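Long-range contact in glutathione S-transferase, N-terminal domain protein (Pseudomonas putida, PDB 4NAX), which probably acts as a glutathione transferase of the GST superfamily and binds one oxidized glutathione disulfide per subunit: residues Glu3-Ala15 / Glu61-Leu75. Residues are numbered along the deposited sequence; the frame is centred on the assembly and turned at random.
Sequences ELSAFPITRKWPA and EFISLSANNKIPAIL. With GDS (oxidized glutathione disulfide), chain C.
Leu-75, on strand 73-76, drives its forked end into the N-terminal segment 3-15. Leu-75 CD1 sits over the centre of one face of the Phe-7 ring, 3.7 Å from the centroid and 7° off the normal, a CH-pi contact, while Leu-75 CD2 touches Phe-7 CB and lies 3.8 Å from Leu-4 CD2. With CG beside the backbone N and anti to the carbonyl carbon (chi1 -66°), Phe-7 presents a ring face to Leu-75 CD1. Replacing Phe-7 by an alanine is likely to strip that methyl of its aromatic cover and open a gap beside the strand. Deeper in, Ile-9 CD1 lies 3.8 Å from Phe-62 CD1 and Ile-9 CG2 rests against Leu-65, and the rim of Trp-13 meets Phe-62 CB at CZ3; the indole NE1 is bound by Lys-49 O. The N-terminal segment thus packs on the thioredoxin-like domain, against helix 60-65 and the strand that follows cis-Pro-72; in the loop before that strand, Ile-71 N and O both hydrogen-bond the glutathione disulfide. On the outer side Glu-61 CB still packs against Pro-8 O (3.6 Å) and Lys-12 CB, but beyond this the polar tips meet through water. One water bridges Ile-9 N and Ser-64 OG; another lies between Lys-12 NZ and Glu-61 OE1, 5.1 Å apart, too far for a direct salt bridge.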
loop_
_atom_site.group_PDB
_atom_site.type_symbol
_atom_site.label_atom_id
_atom_site.label_comp_id
_atom_site.label_asym_id
_atom_site.label_seq_id
_atom_site.Cartn_x
_atom_site.Cartn_y
_atom_site.Cartn_z
ATOM N N GLU A 3 9.907 -15.404 24.929
ATOM C CA GLU A 3 10.393 -14.053 25.347
ATOM C C GLU A 3 9.477 -12.915 24.851
ATOM O O GLU A 3 9.970 -11.846 24.457
ATOM C CB GLU A 3 11.841 -13.831 24.862
ATOM C CG GLU A 3 12.040 -14.067 23.364
ATOM C CD GLU A 3 12.938 -13.039 22.693
ATOM O OE1 GLU A 3 14.016 -13.426 22.183
ATOM O OE2 GLU A 3 12.566 -11.844 22.661
ATOM N N LEU A 4 8.155 -13.122 24.878
ATOM C CA LEU A 4 7.244 -12.062 24.408
ATOM C C LEU A 4 7.219 -10.879 25.364
ATOM O O LEU A 4 6.867 -9.785 24.956
ATOM C CB LEU A 4 5.813 -12.563 24.142
ATOM C CG LEU A 4 5.613 -13.496 22.943
ATOM C CD1 LEU A 4 4.133 -13.654 22.607
ATOM C CD2 LEU A 4 6.379 -13.039 21.712
ATOM N N SER A 5 7.619 -11.104 26.615
ATOM C CA SER A 5 7.682 -10.050 27.631
ATOM C C SER A 5 8.635 -8.892 27.288
ATOM O O SER A 5 8.520 -7.811 27.858
ATOM C CB SER A 5 8.036 -10.655 28.994
ATOM O OG SER A 5 9.383 -11.122 29.080
ATOM N N ALA A 6 9.557 -9.110 26.352
ATOM C CA ALA A 6 10.431 -8.042 25.827
ATOM C C ALA A 6 9.677 -6.974 25.018
ATOM O O ALA A 6 10.195 -5.886 24.786
ATOM C CB ALA A 6 11.538 -8.642 24.970
ATOM N N PHE A 7 8.469 -7.310 24.572
ATOM C CA PHE A 7 7.645 -6.416 23.783
ATOM C C PHE A 7 6.612 -5.770 24.695
ATOM O O PHE A 7 5.709 -6.456 25.182
ATOM C CB PHE A 7 6.976 -7.219 22.669
ATOM C CG PHE A 7 7.961 -7.746 21.678
ATOM C CD1 PHE A 7 8.623 -8.944 21.918
ATOM C CD2 PHE A 7 8.249 -7.036 20.525
ATOM C CE1 PHE A 7 9.571 -9.412 21.028
ATOM C CE2 PHE A 7 9.187 -7.501 19.627
ATOM C CZ PHE A 7 9.846 -8.695 19.870
ATOM N N PRO A 8 6.721 -4.441 24.922
ATOM C CA PRO A 8 5.797 -3.791 25.860
ATOM C C PRO A 8 4.315 -3.902 25.520
ATOM O O PRO A 8 3.472 -3.777 26.396
ATOM C CB PRO A 8 6.251 -2.328 25.838
ATOM C CG PRO A 8 7.703 -2.402 25.509
ATOM C CD PRO A 8 7.840 -3.550 24.553
ATOM N N ILE A 9 3.981 -4.153 24.260
ATOM C CA ILE A 9 2.577 -4.345 23.915
ATOM C C ILE A 9 1.924 -5.438 24.780
ATOM O O ILE A 9 0.726 -5.366 25.088
ATOM C CB ILE A 9 2.420 -4.600 22.398
ATOM C CG1 ILE A 9 0.954 -4.436 21.985
ATOM C CG2 ILE A 9 2.961 -5.954 21.985
ATOM C CD1 ILE A 9 0.742 -4.285 20.492
ATOM N N THR A 10 2.717 -6.439 25.162
ATOM C CA THR A 10 2.200 -7.573 25.921
ATOM C C THR A 10 1.873 -7.216 27.367
ATOM O O THR A 10 1.197 -7.980 28.056
ATOM C CB THR A 10 3.155 -8.777 25.894
ATOM O OG1 THR A 10 4.373 -8.453 26.589
ATOM C CG2 THR A 10 3.452 -9.218 24.443
ATOM N N ARG A 11 2.341 -6.056 27.827
ATOM C CA ARG A 11 1.964 -5.575 29.154
ATOM C C ARG A 11 0.500 -5.159 29.157
ATOM O O ARG A 11 -0.217 -5.354 30.137
ATOM C CB ARG A 11 2.841 -4.390 29.581
ATOM C CG ARG A 11 4.287 -4.769 29.831
ATOM C CD ARG A 11 5.143 -3.544 30.086
ATOM N NE ARG A 11 6.531 -3.782 29.699
ATOM C CZ ARG A 11 7.431 -2.830 29.451
ATOM N NH1 ARG A 11 7.100 -1.540 29.508
ATOM N NH2 ARG A 11 8.674 -3.173 29.127
ATOM N N LYS A 12 0.057 -4.596 28.036
ATOM C CA LYS A 12 -1.299 -4.104 27.928
ATOM C C LYS A 12 -2.285 -5.172 27.449
ATOM O O LYS A 12 -3.442 -5.182 27.880
ATOM C CB LYS A 12 -1.315 -2.852 27.053
ATOM C CG LYS A 12 -2.652 -2.156 26.962
ATOM C CD LYS A 12 -2.469 -0.803 26.305
ATOM C CE LYS A 12 -3.784 -0.069 26.137
ATOM N NZ LYS A 12 -4.296 0.446 27.429
ATOM N N TRP A 13 -1.820 -6.074 26.585
ATOM C CA TRP A 13 -2.603 -7.224 26.145
ATOM C C TRP A 13 -1.794 -8.503 26.372
ATOM O O TRP A 13 -1.139 -8.989 25.466
ATOM C CB TRP A 13 -2.956 -7.092 24.676
ATOM C CG TRP A 13 -3.892 -5.973 24.357
ATOM C CD1 TRP A 13 -5.246 -5.994 24.419
ATOM C CD2 TRP A 13 -3.531 -4.658 23.937
ATOM N NE1 TRP A 13 -5.757 -4.770 24.055
ATOM C CE2 TRP A 13 -4.722 -3.937 23.742
ATOM C CE3 TRP A 13 -2.320 -4.029 23.670
ATOM C CZ2 TRP A 13 -4.731 -2.616 23.327
ATOM C CZ3 TRP A 13 -2.332 -2.731 23.223
ATOM C CH2 TRP A 13 -3.533 -2.030 23.063
ATOM N N PRO A 14 -1.821 -9.043 27.606
ATOM C CA PRO A 14 -1.025 -10.237 27.867
ATOM C C PRO A 14 -1.424 -11.423 27.000
ATOM O O PRO A 14 -2.590 -11.595 26.685
ATOM C CB PRO A 14 -1.301 -10.538 29.345
ATOM C CG PRO A 14 -1.757 -9.254 29.930
ATOM C CD PRO A 14 -2.434 -8.498 28.824
ATOM N N ALA A 15 -0.443 -12.251 26.667
ATOM C CA ALA A 15 -0.673 -13.463 25.926
ATOM C C ALA A 15 -1.074 -14.601 26.871
ATOM O O ALA A 15 -0.292 -15.004 27.733
ATOM C CB ALA A 15 0.585 -13.849 25.169
ATOM N N GLU A 61 2.252 1.461 24.855
ATOM C CA GLU A 61 2.437 0.024 24.698
ATOM C C GLU A 61 2.069 -0.412 23.269
ATOM O O GLU A 61 2.802 -1.147 22.642
ATOM C CB GLU A 61 1.602 -0.746 25.725
ATOM C CG GLU A 61 2.023 -0.512 27.174
ATOM C CD GLU A 61 1.319 0.656 27.853
ATOM O OE1 GLU A 61 0.700 1.491 27.171
ATOM O OE2 GLU A 61 1.405 0.727 29.092
ATOM N N PHE A 62 0.945 0.066 22.747
ATOM C CA PHE A 62 0.584 -0.267 21.366
ATOM C C PHE A 62 1.591 0.277 20.347
ATOM O O PHE A 62 2.041 -0.461 19.477
ATOM C CB PHE A 62 -0.827 0.220 21.003
ATOM C CG PHE A 62 -1.271 -0.234 19.645
ATOM C CD1 PHE A 62 -1.626 -1.539 19.436
ATOM C CD2 PHE A 62 -1.286 0.627 18.562
ATOM C CE1 PHE A 62 -2.007 -1.991 18.198
ATOM C CE2 PHE A 62 -1.649 0.186 17.313
ATOM C CZ PHE A 62 -2.025 -1.129 17.129
ATOM N N ILE A 63 1.943 1.559 20.499
ATOM C CA ILE A 63 2.821 2.222 19.564
ATOM C C ILE A 63 4.219 1.603 19.567
ATOM O O ILE A 63 4.909 1.629 18.543
ATOM C CB ILE A 63 2.844 3.740 19.828
ATOM C CG1 ILE A 63 1.474 4.328 19.453
ATOM C CG2 ILE A 63 3.943 4.462 19.060
ATOM C CD1 ILE A 63 1.265 5.757 19.871
ATOM N N SER A 64 4.645 1.047 20.709
ATOM C CA SER A 64 5.961 0.408 20.803
ATOM C C SER A 64 6.136 -0.696 19.777
ATOM O O SER A 64 7.256 -1.000 19.373
ATOM C CB SER A 64 6.238 -0.134 22.205
ATOM O OG SER A 64 5.459 -1.271 22.540
ATOM N N LEU A 65 5.034 -1.312 19.363
ATOM C CA LEU A 65 5.085 -2.270 18.278
ATOM C C LEU A 65 4.563 -1.646 16.987
ATOM O O LEU A 65 5.216 -1.705 15.950
ATOM C CB LEU A 65 4.297 -3.511 18.636
ATOM C CG LEU A 65 4.443 -4.615 17.593
ATOM C CD1 LEU A 65 4.382 -5.976 18.221
ATOM C CD2 LEU A 65 3.402 -4.464 16.505
ATOM N N SER A 66 3.402 -1.009 17.056
ATOM C CA SER A 66 2.740 -0.511 15.862
ATOM C C SER A 66 2.984 0.988 15.729
ATOM O O SER A 66 2.221 1.811 16.234
ATOM C CB SER A 66 1.268 -0.863 15.956
ATOM O OG SER A 66 0.679 -0.693 14.692
ATOM N N ALA A 67 4.104 1.334 15.083
ATOM C CA ALA A 67 4.685 2.676 15.180
ATOM C C ALA A 67 3.791 3.764 14.615
ATOM O O ALA A 67 3.873 4.917 15.029
ATOM C CB ALA A 67 6.045 2.744 14.484
ATOM N N ASN A 68 2.951 3.413 13.649
ATOM C CA ASN A 68 2.022 4.361 13.030
ATOM C C ASN A 68 0.704 4.483 13.784
ATOM O O ASN A 68 -0.212 5.133 13.303
ATOM C CB ASN A 68 1.851 3.948 11.573
ATOM C CG ASN A 68 1.037 4.920 10.750
ATOM O OD1 ASN A 68 1.215 6.139 10.809
ATOM N ND2 ASN A 68 0.167 4.370 9.915
ATOM N N ASN A 69 0.622 3.890 14.968
ATOM C CA ASN A 69 -0.557 3.995 15.817
ATOM C C ASN A 69 -1.839 3.447 15.205
ATOM O O ASN A 69 -2.929 3.894 15.542
ATOM C CB ASN A 69 -0.721 5.365 16.531
ATOM C CG ASN A 69 -1.094 6.549 15.655
ATOM O OD1 ASN A 69 -0.272 7.457 15.455
ATOM N ND2 ASN A 69 -2.342 6.615 15.240
ATOM N N LYS A 70 -1.699 2.437 14.344
ATOM C CA LYS A 70 -2.855 1.865 13.664
ATOM C C LYS A 70 -2.931 0.373 13.798
ATOM O O LYS A 70 -1.920 -0.312 13.987
ATOM C CB LYS A 70 -2.888 2.326 12.203
ATOM C CG LYS A 70 -3.136 3.856 12.154
ATOM C CD LYS A 70 -3.477 4.476 10.854
ATOM C CE LYS A 70 -3.635 5.961 11.074
ATOM N NZ LYS A 70 -4.058 6.658 9.850
ATOM N N ILE A 71 -4.149 -0.134 13.730
ATOM C CA ILE A 71 -4.377 -1.563 13.613
ATOM C C ILE A 71 -4.548 -1.911 12.141
ATOM O O ILE A 71 -4.935 -1.055 11.320
ATOM C CB ILE A 71 -5.601 -2.028 14.457
ATOM C CG1 ILE A 71 -6.946 -1.452 13.973
ATOM C CG2 ILE A 71 -5.385 -1.730 15.926
ATOM C CD1 ILE A 71 -7.625 -2.243 12.867
ATOM N N PRO A 72 -4.333 -3.181 11.770
ATOM C CA PRO A 72 -3.874 -4.295 12.603
ATOM C C PRO A 72 -2.352 -4.309 12.804
ATOM O O PRO A 72 -1.589 -3.731 12.017
ATOM C CB PRO A 72 -4.305 -5.511 11.808
ATOM C CG PRO A 72 -4.158 -5.066 10.380
ATOM C CD PRO A 72 -4.609 -3.609 10.391
ATOM N N ALA A 73 -1.936 -5.051 13.820
ATOM C CA ALA A 73 -0.522 -5.341 14.075
ATOM C C ALA A 73 -0.466 -6.757 14.616
ATOM O O ALA A 73 -1.444 -7.258 15.185
ATOM C CB ALA A 73 0.082 -4.355 15.039
ATOM N N ILE A 74 0.677 -7.399 14.433
ATOM C CA ILE A 74 0.907 -8.731 14.965
ATOM C C ILE A 74 2.233 -8.820 15.714
ATOM O O ILE A 74 3.155 -8.031 15.490
ATOM C CB ILE A 74 0.869 -9.831 13.882
ATOM C CG1 ILE A 74 1.974 -9.644 12.829
ATOM C CG2 ILE A 74 -0.509 -9.885 13.231
ATOM C CD1 ILE A 74 2.235 -10.857 11.966
ATOM N N LEU A 75 2.312 -9.831 16.570
ATOM C CA LEU A 75 3.580 -10.264 17.182
ATOM C C LEU A 75 3.588 -11.780 17.071
ATOM O O LEU A 75 2.817 -12.465 17.747
ATOM C CB LEU A 75 3.684 -9.798 18.619
ATOM C CG LEU A 75 4.964 -10.196 19.355
ATOM C CD1 LEU A 75 6.214 -9.709 18.648
ATOM C CD2 LEU A 75 4.878 -9.650 20.772
HETATM N N1 GDS C . -7.741 8.780 11.367
HETATM C CA1 GDS C . -8.753 8.189 10.493
HETATM C C1 GDS C . -9.522 9.260 9.752
HETATM O OE1 GDS C . -10.105 8.931 8.692
HETATM O OE2 GDS C . -9.568 10.429 10.194
HETATM C CB1 GDS C . -9.718 7.346 11.335
HETATM C CG1 GDS C . -10.564 6.352 10.528
HETATM C CD1 GDS C . -9.709 5.278 9.904
HETATM O O1 GDS C . -8.652 4.951 10.410
HETATM N N2 GDS C . -10.187 4.750 8.783
HETATM C CA2 GDS C . -9.539 3.657 8.086
HETATM C C2 GDS C . -9.086 4.081 6.715
HETATM O O2 GDS C . -9.771 4.829 6.026
HETATM C CB2 GDS C . -10.505 2.479 7.951
HETATM S SG2 GDS C . -10.917 1.659 9.486
HETATM N N3 GDS C . -7.938 3.563 6.281
HETATM C CA3 GDS C . -7.377 3.897 4.982
HETATM C C3 GDS C . -6.579 2.782 4.341
HETATM O OE3 GDS C . -5.720 3.130 3.503
HETATM O OE4 GDS C . -6.875 1.617 4.629
HETATM N N4 GDS C . -7.100 3.921 12.785
HETATM C CA4 GDS C . -6.764 4.456 14.087
HETATM C C4 GDS C . -6.457 5.928 14.070
HETATM O OE5 GDS C . -6.189 6.507 15.163
HETATM O OE6 GDS C . -6.528 6.531 12.968
HETATM C C5 GDS C . -6.740 2.691 12.444
HETATM O O5 GDS C . -6.083 1.978 13.196
HETATM C CA5 GDS C . -7.207 2.181 11.098
HETATM N N5 GDS C . -6.133 1.442 10.443
HETATM C CB5 GDS C . -8.421 1.278 11.326
HETATM S SG5 GDS C . -9.070 0.499 9.847
HETATM C CA6 GDS C . -2.744 0.603 6.987
HETATM C C6 GDS C . -2.984 -0.875 6.928
HETATM O OE7 GDS C . -2.808 -1.545 7.975
HETATM O OE8 GDS C . -3.340 -1.362 5.830
HETATM N N6 GDS C . -2.244 1.073 5.679
HETATM C CB6 GDS C . -4.036 1.332 7.359
HETATM C CG6 GDS C . -4.503 0.963 8.771
HETATM C CD6 GDS C . -5.667 1.793 9.240
HETATM O O6 GDS C . -6.158 2.689 8.543
HETATM O O HOH W 1 5.837 -3.925 21.821
HETATM O O HOH W 2 -1.867 1.961 28.433
#